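Local coordinates for glyoxylate-induced Protein (PDB 1SQ4) that is of uncertain function but belongs to the double-barrel cupins and may act as a ureidoglycine aminohydrolase, at residues D22-T27 against V32-V37; W55-P60 against G237-L242. All coordinates share one frame; numbering follows the deposited sequence.

Contact 1 is a short hairpin near the N-terminus, and contact 2 is a buried junction between the two cupin halves; their centres lie about 9 Å apart, on the same side of the chain's centre. The strands 30-33 and 239-244 are neighbours in one sheet, probably joined by a hydrogen bond from Ile33 N to Phe239 O at 2.7 Å. A salt bridge from Arg23 NH2 to Asp238 OD2 (2.9 Å) fastens the outer arm of the hairpin as well, and Ile33 CD1 packs on Ile57 CD1. N-terminal residues thus extend the sheet of the C-terminal cupin, and contact 2 ties that sheet to strand 52-57. Both contacts also reach the second subunit.

Contact 1 (D22-T27 against V32-V37); sequences DRAMFT and VIPKGV
Met25 and Val32 face each other as an antiparallel hydrogen-bonded pair, and two backbone bonds knit the arms together here. Met25 N donates to Val32 O at 2.9 Å, nearly straight at 167° and in the carbonyl plane on a lone pair. The return bond, from Val32 N to Met25 O at 3.1 Å, is more bent and reaches its acceptor from above the carbonyl plane. Ala24 CA adds a CH...O contact to Val32 O. On the face of the sheet that Met25 and Val32 share, Met25 CB lies 4.1 Å from Val32 CG2; beyond CB the selenomethionine chain bends away, whereas the short, branched valine keeps CG2 beside Met25 CB and CG1 near Arg23 O. This is a beta hairpin of strands 25-26 and 30-33, its turn braced by Thr27 OG1, which bonds to Ala29 N and Tyr30 N. Pro34, with no N-H to give, suits the place where the ladder stops. Its ring turns toward the other arm and packs tightly too, putting CG 3.5 Å from Ala24 N and CD 3.8 Å from Ala24 CB; so small a residue as alanine admits the ring and also packs on Pro247 of the second subunit. The other end of the contact is looser and partly exposed. The Arg23 chain bends at chi3 (-63°), which sets one face of its guanidinium against Pro34 CB, while its charge is met by Asp238. Asp22 approaches the same proline from the opposite direction, OD1 standing 3.9 Å from Pro34 CG without any polar bond between them.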
ATOM      1  N   ASP A  22       9.538  10.143  12.909  1.00 48.56           N
ATOM      2  CA  ASP A  22      10.799   9.449  13.156  1.00 46.78           C
ATOM      3  C   ASP A  22      11.270   8.642  11.956  1.00 43.14           C
ATOM      4  O   ASP A  22      10.470   8.067  11.219  1.00 41.36           O
ATOM      5  CB  ASP A  22      10.659   8.544  14.391  1.00 48.93           C
ATOM      6  CG  ASP A  22      12.003   8.106  14.956  1.00 50.55           C
ATOM      7  OD1 ASP A  22      12.952   8.937  14.997  1.00 50.48           O
ATOM      8  OD2 ASP A  22      12.103   6.931  15.384  1.00 51.99           O
ATOM      9  N   ARG A  23      12.584   8.602  11.774  1.00 41.16           N
ATOM     10  CA  ARG A  23      13.174   7.889  10.657  1.00 38.30           C
ATOM     11  C   ARG A  23      13.276   6.375  10.836  1.00 34.98           C
ATOM     12  O   ARG A  23      13.827   5.687   9.978  1.00 33.88           O
ATOM     13  CB  ARG A  23      14.549   8.495  10.344  1.00 37.92           C
ATOM     14  CG  ARG A  23      14.463   9.901   9.764  1.00 37.39           C
ATOM     15  CD  ARG A  23      15.822  10.437   9.372  1.00 37.18           C
ATOM     16  NE  ARG A  23      16.696  10.553  10.531  1.00 37.56           N
ATOM     17  CZ  ARG A  23      17.678   9.708  10.818  1.00 37.58           C
ATOM     18  NH1 ARG A  23      17.924   8.681  10.022  1.00 37.75           N
ATOM     19  NH2 ARG A  23      18.404   9.885  11.913  1.00 39.80           N
ATOM     20  N   ALA A  24      12.737   5.863  11.943  1.00 33.47           N
ATOM     21  CA  ALA A  24      12.755   4.422  12.234  1.00 31.14           C
ATOM     22  C   ALA A  24      11.952   3.666  11.182  1.00 29.61           C
ATOM     23  O   ALA A  24      10.807   4.000  10.898  1.00 28.69           O
ATOM     24  CB  ALA A  24      12.176   4.150  13.619  1.00 29.05           C
HETATM   25  N   MSE A  25      12.558   2.638  10.611  1.00 28.53           N
HETATM   26  CA  MSE A  25      11.894   1.872   9.584  1.00 28.38           C
HETATM   27  C   MSE A  25      11.997   0.373   9.803  1.00 25.60           C
HETATM   28  O   MSE A  25      12.932  -0.122  10.433  1.00 24.82           O
HETATM   29  CB  MSE A  25      12.473   2.236   8.216  1.00 34.56           C
HETATM   30  CG  MSE A  25      11.735   3.360   7.492  1.00 43.82           C
HETATM   31 SE   MSE A  25       9.903   2.860   6.983  1.00 58.19          SE
HETATM   32  CE  MSE A  25       8.947   3.605   8.501  1.00 54.33           C
ATOM     33  N   PHE A  26      11.019  -0.352   9.279  1.00 22.42           N
ATOM     34  CA  PHE A  26      11.000  -1.804   9.400  1.00 19.38           C
ATOM     35  C   PHE A  26      10.297  -2.329   8.159  1.00 17.55           C
ATOM     36  O   PHE A  26       9.084  -2.218   8.039  1.00 18.61           O
ATOM     37  CB  PHE A  26      10.240  -2.220  10.669  1.00 16.93           C
ATOM     38  CG  PHE A  26      10.877  -1.724  11.940  1.00 15.76           C
ATOM     39  CD1 PHE A  26      12.039  -2.314  12.429  1.00 14.28           C
ATOM     40  CD2 PHE A  26      10.329  -0.648  12.636  1.00 15.32           C
ATOM     41  CE1 PHE A  26      12.648  -1.840  13.587  1.00 12.82           C
ATOM     42  CE2 PHE A  26      10.932  -0.164  13.799  1.00 14.05           C
ATOM     43  CZ  PHE A  26      12.095  -0.765  14.277  1.00 12.09           C
ATOM     44  N   THR A  27      11.057  -2.872   7.220  1.00 16.06           N
ATOM     45  CA  THR A  27      10.458  -3.400   6.000  1.00 15.28           C
ATOM     46  C   THR A  27      10.756  -4.884   5.887  1.00 14.39           C
ATOM     47  O   THR A  27      11.196  -5.507   6.850  1.00 15.93           O
ATOM     48  CB  THR A  27      10.993  -2.690   4.741  1.00 14.98           C
ATOM     49  OG1 THR A  27      12.370  -3.035   4.530  1.00 18.00           O
ATOM     50  CG2 THR A  27      10.866  -1.196   4.892  1.00 13.65           C
ATOM     51  N   VAL A  32      15.872   0.450   9.698  1.00  9.90           N
ATOM     52  CA  VAL A  32      16.712   1.590  10.041  1.00 10.02           C
ATOM     53  C   VAL A  32      16.375   1.998  11.452  1.00 10.60           C
ATOM     54  O   VAL A  32      15.208   2.197  11.777  1.00 11.87           O
ATOM     55  CB  VAL A  32      16.441   2.831   9.183  1.00  9.63           C
ATOM     56  CG1 VAL A  32      17.437   3.906   9.549  1.00  8.04           C
ATOM     57  CG2 VAL A  32      16.507   2.506   7.706  1.00  9.16           C
ATOM     58  N   ILE A  33      17.394   2.132  12.290  1.00 12.26           N
ATOM     59  CA  ILE A  33      17.186   2.534  13.678  1.00 12.56           C
ATOM     60  C   ILE A  33      17.982   3.801  13.992  1.00 12.26           C
ATOM     61  O   ILE A  33      19.217   3.782  14.033  1.00 10.11           O
ATOM     62  CB  ILE A  33      17.640   1.444  14.642  1.00 11.96           C
ATOM     63  CG1 ILE A  33      17.123   0.097  14.167  1.00 12.84           C
ATOM     64  CG2 ILE A  33      17.107   1.736  16.045  1.00 13.60           C
ATOM     65  CD1 ILE A  33      17.719  -1.016  14.960  1.00 15.82           C
ATOM     66  N   PRO A  34      17.280   4.921  14.210  1.00 12.57           N
ATOM     67  CA  PRO A  34      17.868   6.226  14.523  1.00 13.13           C
ATOM     68  C   PRO A  34      18.601   6.249  15.842  1.00 12.87           C
ATOM     69  O   PRO A  34      18.311   5.464  16.743  1.00 13.37           O
ATOM     70  CB  PRO A  34      16.661   7.151  14.567  1.00 13.42           C
ATOM     71  CG  PRO A  34      15.742   6.530  13.612  1.00 15.45           C
ATOM     72  CD  PRO A  34      15.840   5.065  13.967  1.00 13.17           C
ATOM     73  N   LYS A  35      19.534   7.180  15.959  1.00 11.66           N
ATOM     74  CA  LYS A  35      20.295   7.312  17.184  1.00 11.72           C
ATOM     75  C   LYS A  35      19.408   7.736  18.354  1.00 11.76           C
ATOM     76  O   LYS A  35      19.748   7.478  19.501  1.00 11.37           O
ATOM     77  CB  LYS A  35      21.431   8.318  16.988  1.00 11.23           C
ATOM     78  CG  LYS A  35      20.982   9.679  16.514  1.00  9.66           C
ATOM     79  CD  LYS A  35      22.173  10.452  16.022  1.00  9.30           C
ATOM     80  CE  LYS A  35      22.417  11.654  16.876  1.00  9.11           C
ATOM     81  NZ  LYS A  35      21.258  12.556  16.741  1.00 10.43           N
ATOM     82  N   GLY A  36      18.270   8.365  18.058  1.00 11.86           N
ATOM     83  CA  GLY A  36      17.364   8.829  19.101  1.00 11.46           C
ATOM     84  C   GLY A  36      16.717   7.754  19.957  1.00 12.73           C
ATOM     85  O   GLY A  36      15.963   8.042  20.884  1.00 12.24           O
ATOM     86  N   VAL A  37      17.015   6.505  19.655  1.00 13.56           N
ATOM     87  CA  VAL A  37      16.447   5.417  20.414  1.00 15.39           C
ATOM     88  C   VAL A  37      17.214   5.230  21.718  1.00 15.97           C
ATOM     89  O   VAL A  37      16.631   4.932  22.772  1.00 14.19           O
ATOM     90  CB  VAL A  37      16.510   4.133  19.598  1.00 15.61           C
ATOM     91  CG1 VAL A  37      15.748   3.032  20.292  1.00 16.61           C
ATOM     92  CG2 VAL A  37      15.950   4.397  18.222  1.00 17.98           C
TER

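Contact 2 (W55-P60 against G237-L242)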
ATOM      1  N   TRP A  55      23.515  -0.018  25.604  1.00 10.23           N
ATOM      2  CA  TRP A  55      22.406   0.058  24.694  1.00  9.62           C
ATOM      3  C   TRP A  55      22.473  -1.181  23.843  1.00 11.06           C
ATOM      4  O   TRP A  55      23.502  -1.444  23.221  1.00 13.34           O
ATOM      5  CB  TRP A  55      22.530   1.319  23.856  1.00  7.41           C
ATOM      6  CG  TRP A  55      22.017   2.480  24.614  1.00  9.66           C
ATOM      7  CD1 TRP A  55      20.706   2.789  24.832  1.00 10.04           C
ATOM      8  CD2 TRP A  55      22.784   3.452  25.337  1.00  9.73           C
ATOM      9  NE1 TRP A  55      20.606   3.889  25.644  1.00 12.09           N
ATOM     10  CE2 TRP A  55      21.867   4.318  25.969  1.00 11.23           C
ATOM     11  CE3 TRP A  55      24.153   3.673  25.517  1.00 10.71           C
ATOM     12  CZ2 TRP A  55      22.275   5.394  26.767  1.00 11.53           C
ATOM     13  CZ3 TRP A  55      24.560   4.741  26.311  1.00 11.93           C
ATOM     14  CH2 TRP A  55      23.623   5.588  26.926  1.00 11.97           C
ATOM     15  N   VAL A  56      21.397  -1.968  23.844  1.00 12.03           N
ATOM     16  CA  VAL A  56      21.370  -3.203  23.066  1.00 13.39           C
ATOM     17  C   VAL A  56      20.862  -2.945  21.658  1.00 15.14           C
ATOM     18  O   VAL A  56      20.025  -2.072  21.429  1.00 16.85           O
ATOM     19  CB  VAL A  56      20.470  -4.294  23.723  1.00 13.14           C
ATOM     20  CG1 VAL A  56      20.588  -5.587  22.938  1.00 13.54           C
ATOM     21  CG2 VAL A  56      20.883  -4.541  25.163  1.00 11.49           C
ATOM     22  N   ILE A  57      21.390  -3.705  20.711  1.00 16.72           N
ATOM     23  CA  ILE A  57      20.988  -3.587  19.319  1.00 17.53           C
ATOM     24  C   ILE A  57      21.122  -4.962  18.688  1.00 16.44           C
ATOM     25  O   ILE A  57      22.154  -5.311  18.129  1.00 16.45           O
ATOM     26  CB  ILE A  57      21.866  -2.563  18.565  1.00 19.52           C
ATOM     27  CG1 ILE A  57      21.721  -2.733  17.056  1.00 21.65           C
ATOM     28  CG2 ILE A  57      23.304  -2.766  18.922  1.00 22.52           C
ATOM     29  CD1 ILE A  57      20.312  -2.613  16.567  1.00 24.86           C
ATOM     30  N   ALA A  58      20.064  -5.752  18.812  1.00 17.22           N
ATOM     31  CA  ALA A  58      20.035  -7.101  18.262  1.00 16.58           C
ATOM     32  C   ALA A  58      18.623  -7.344  17.728  1.00 15.73           C
ATOM     33  O   ALA A  58      17.718  -6.572  18.015  1.00 16.52           O
ATOM     34  CB  ALA A  58      20.373  -8.103  19.356  1.00 17.07           C
ATOM     35  N   ARG A  59      18.439  -8.412  16.961  1.00 16.29           N
ATOM     36  CA  ARG A  59      17.131  -8.742  16.388  1.00 15.87           C
ATOM     37  C   ARG A  59      16.397  -7.526  15.800  1.00 16.22           C
ATOM     38  O   ARG A  59      15.223  -7.287  16.119  1.00 18.21           O
ATOM     39  CB  ARG A  59      16.234  -9.404  17.446  1.00 12.89           C
ATOM     40  CG  ARG A  59      16.814 -10.662  18.038  1.00 10.01           C
ATOM     41  CD  ARG A  59      15.740 -11.513  18.691  1.00  7.79           C
ATOM     42  NE  ARG A  59      15.257 -10.979  19.967  1.00  6.84           N
ATOM     43  CZ  ARG A  59      16.002 -10.863  21.065  1.00  4.48           C
ATOM     44  NH1 ARG A  59      17.276 -11.242  21.051  1.00  3.72           N
ATOM     45  NH2 ARG A  59      15.470 -10.369  22.172  1.00  1.00           N
ATOM     46  N   PRO A  60      17.063  -6.759  14.928  1.00 14.27           N
ATOM     47  CA  PRO A  60      16.434  -5.581  14.330  1.00 14.24           C
ATOM     48  C   PRO A  60      15.132  -5.932  13.628  1.00 14.49           C
ATOM     49  O   PRO A  60      14.172  -5.156  13.629  1.00 15.08           O
ATOM     50  CB  PRO A  60      17.484  -5.091  13.339  1.00 14.02           C
ATOM     51  CG  PRO A  60      18.771  -5.613  13.895  1.00 14.38           C
ATOM     52  CD  PRO A  60      18.388  -6.993  14.337  1.00 14.45           C
ATOM     53  N   GLY A 237      25.528   7.376  14.337  1.00  4.60           N
ATOM     54  CA  GLY A 237      24.694   6.901  15.421  1.00  5.28           C
ATOM     55  C   GLY A 237      23.535   6.055  14.925  1.00  6.30           C
ATOM     56  O   GLY A 237      22.932   5.299  15.685  1.00  6.85           O
ATOM     57  N   ASP A 238      23.210   6.186  13.646  1.00  7.04           N
ATOM     58  CA  ASP A 238      22.122   5.410  13.087  1.00  7.13           C
ATOM     59  C   ASP A 238      22.624   4.021  12.755  1.00  5.21           C
ATOM     60  O   ASP A 238      23.797   3.834  12.438  1.00  6.23           O
ATOM     61  CB  ASP A 238      21.550   6.081  11.833  1.00  8.18           C
ATOM     62  CG  ASP A 238      20.893   7.425  12.131  1.00  9.82           C
ATOM     63  OD1 ASP A 238      20.683   7.745  13.324  1.00 10.39           O
ATOM     64  OD2 ASP A 238      20.577   8.161  11.168  1.00 11.58           O
ATOM     65  N   PHE A 239      21.720   3.054  12.850  1.00  4.19           N
ATOM     66  CA  PHE A 239      22.023   1.663  12.576  1.00  2.78           C
ATOM     67  C   PHE A 239      21.090   1.141  11.481  1.00  3.28           C
ATOM     68  O   PHE A 239      19.884   1.393  11.514  1.00  2.21           O
ATOM     69  CB  PHE A 239      21.833   0.831  13.848  1.00  1.50           C
ATOM     70  CG  PHE A 239      22.137  -0.622  13.665  1.00  1.00           C
ATOM     71  CD1 PHE A 239      23.442  -1.046  13.468  1.00  1.00           C
ATOM     72  CD2 PHE A 239      21.116  -1.561  13.619  1.00  1.00           C
ATOM     73  CE1 PHE A 239      23.731  -2.371  13.223  1.00  1.00           C
ATOM     74  CE2 PHE A 239      21.399  -2.895  13.372  1.00  1.95           C
ATOM     75  CZ  PHE A 239      22.712  -3.299  13.171  1.00  1.99           C
HETATM   76  N   MSE A 240      21.654   0.429  10.507  1.00  5.14           N
HETATM   77  CA  MSE A 240      20.870  -0.149   9.417  1.00  7.18           C
HETATM   78  C   MSE A 240      21.083  -1.646   9.416  1.00  5.99           C
HETATM   79  O   MSE A 240      22.216  -2.106   9.513  1.00  7.68           O
HETATM   80  CB  MSE A 240      21.315   0.402   8.057  1.00 12.03           C
HETATM   81  CG  MSE A 240      21.220   1.914   7.900  1.00 16.13           C
HETATM   82 SE   MSE A 240      22.037   2.528   6.243  1.00 25.46          SE
HETATM   83  CE  MSE A 240      23.874   2.110   6.591  1.00 18.42           C
ATOM     84  N   TRP A 241      19.999  -2.401   9.306  1.00  5.86           N
ATOM     85  CA  TRP A 241      20.091  -3.852   9.265  1.00  6.67           C
ATOM     86  C   TRP A 241      19.592  -4.359   7.931  1.00  7.07           C
ATOM     87  O   TRP A 241      18.474  -4.045   7.531  1.00  7.87           O
ATOM     88  CB  TRP A 241      19.261  -4.486  10.373  1.00  8.44           C
ATOM     89  CG  TRP A 241      19.221  -5.971  10.258  1.00  9.03           C
ATOM     90  CD1 TRP A 241      18.215  -6.723   9.751  1.00  9.03           C
ATOM     91  CD2 TRP A 241      20.282  -6.878  10.576  1.00  9.26           C
ATOM     92  NE1 TRP A 241      18.578  -8.049   9.729  1.00  9.93           N
ATOM     93  CE2 TRP A 241      19.841  -8.173  10.235  1.00  8.09           C
ATOM     94  CE3 TRP A 241      21.560  -6.720  11.125  1.00  7.42           C
ATOM     95  CZ2 TRP A 241      20.633  -9.299  10.409  1.00  6.28           C
ATOM     96  CZ3 TRP A 241      22.349  -7.836  11.299  1.00  5.46           C
ATOM     97  CH2 TRP A 241      21.881  -9.112  10.949  1.00  7.97           C
ATOM     98  N   LEU A 242      20.418  -5.155   7.256  1.00  8.43           N
ATOM     99  CA  LEU A 242      20.071  -5.718   5.953  1.00  7.09           C
ATOM    100  C   LEU A 242      19.769  -7.215   6.012  1.00  8.88           C
ATOM    101  O   LEU A 242      20.517  -7.976   6.620  1.00  8.67           O
ATOM    102  CB  LEU A 242      21.195  -5.456   4.962  1.00  6.60           C
ATOM    103  CG  LEU A 242      21.228  -4.016   4.448  1.00  6.93           C
ATOM    104  CD1 LEU A 242      22.390  -3.248   5.027  1.00  4.00           C
ATOM    105  CD2 LEU A 242      21.326  -4.064   2.926  1.00  9.12           C
TER
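Ile57 and Phe239 both swing their chains opposite the main-chain nitrogen (chi1 164° for CG1, -179° for CG), which lays the isoleucine arm over a phenyl face. Ile57 CG1 lies 3.8 Å from the ring centroid and 17° off its normal, a CH-pi contact, while CD1 carries on above the same face to just beyond the rim at CD2 and CE2. The flat ring of phenylalanine offers that broad face, and the unbranched arm of isoleucine is slim enough to reach across it.

Pro60 lies next to this pair. Its CG meets the same phenyl ring at the edge, in plane, 3.8 Å from Phe239 CE2, and also rides 3.5 Å above the plane of the Trp241 indole, toward the rim. Pro60 CB touches Trp241 CB at 3.5 Å. The rigid pyrrolidine, meeting the indole side chain at about a right angle, thus touches the rim of one aromatic ring and the face of another. Phe239 and Trp241, two apart on strand 239-244 of the C-terminal cupin, turn to the same side; strand 52-57 is outermost, within this chain, in the N-terminal cupin's sheet. Further out, Arg59 forms a salt bridge with Glu213 of the second subunit.

No hydrogen bond crosses between the segments, consistent with the halves being held here by dispersion, shape fit and, all four touching residues being buried, probably the exclusion of water.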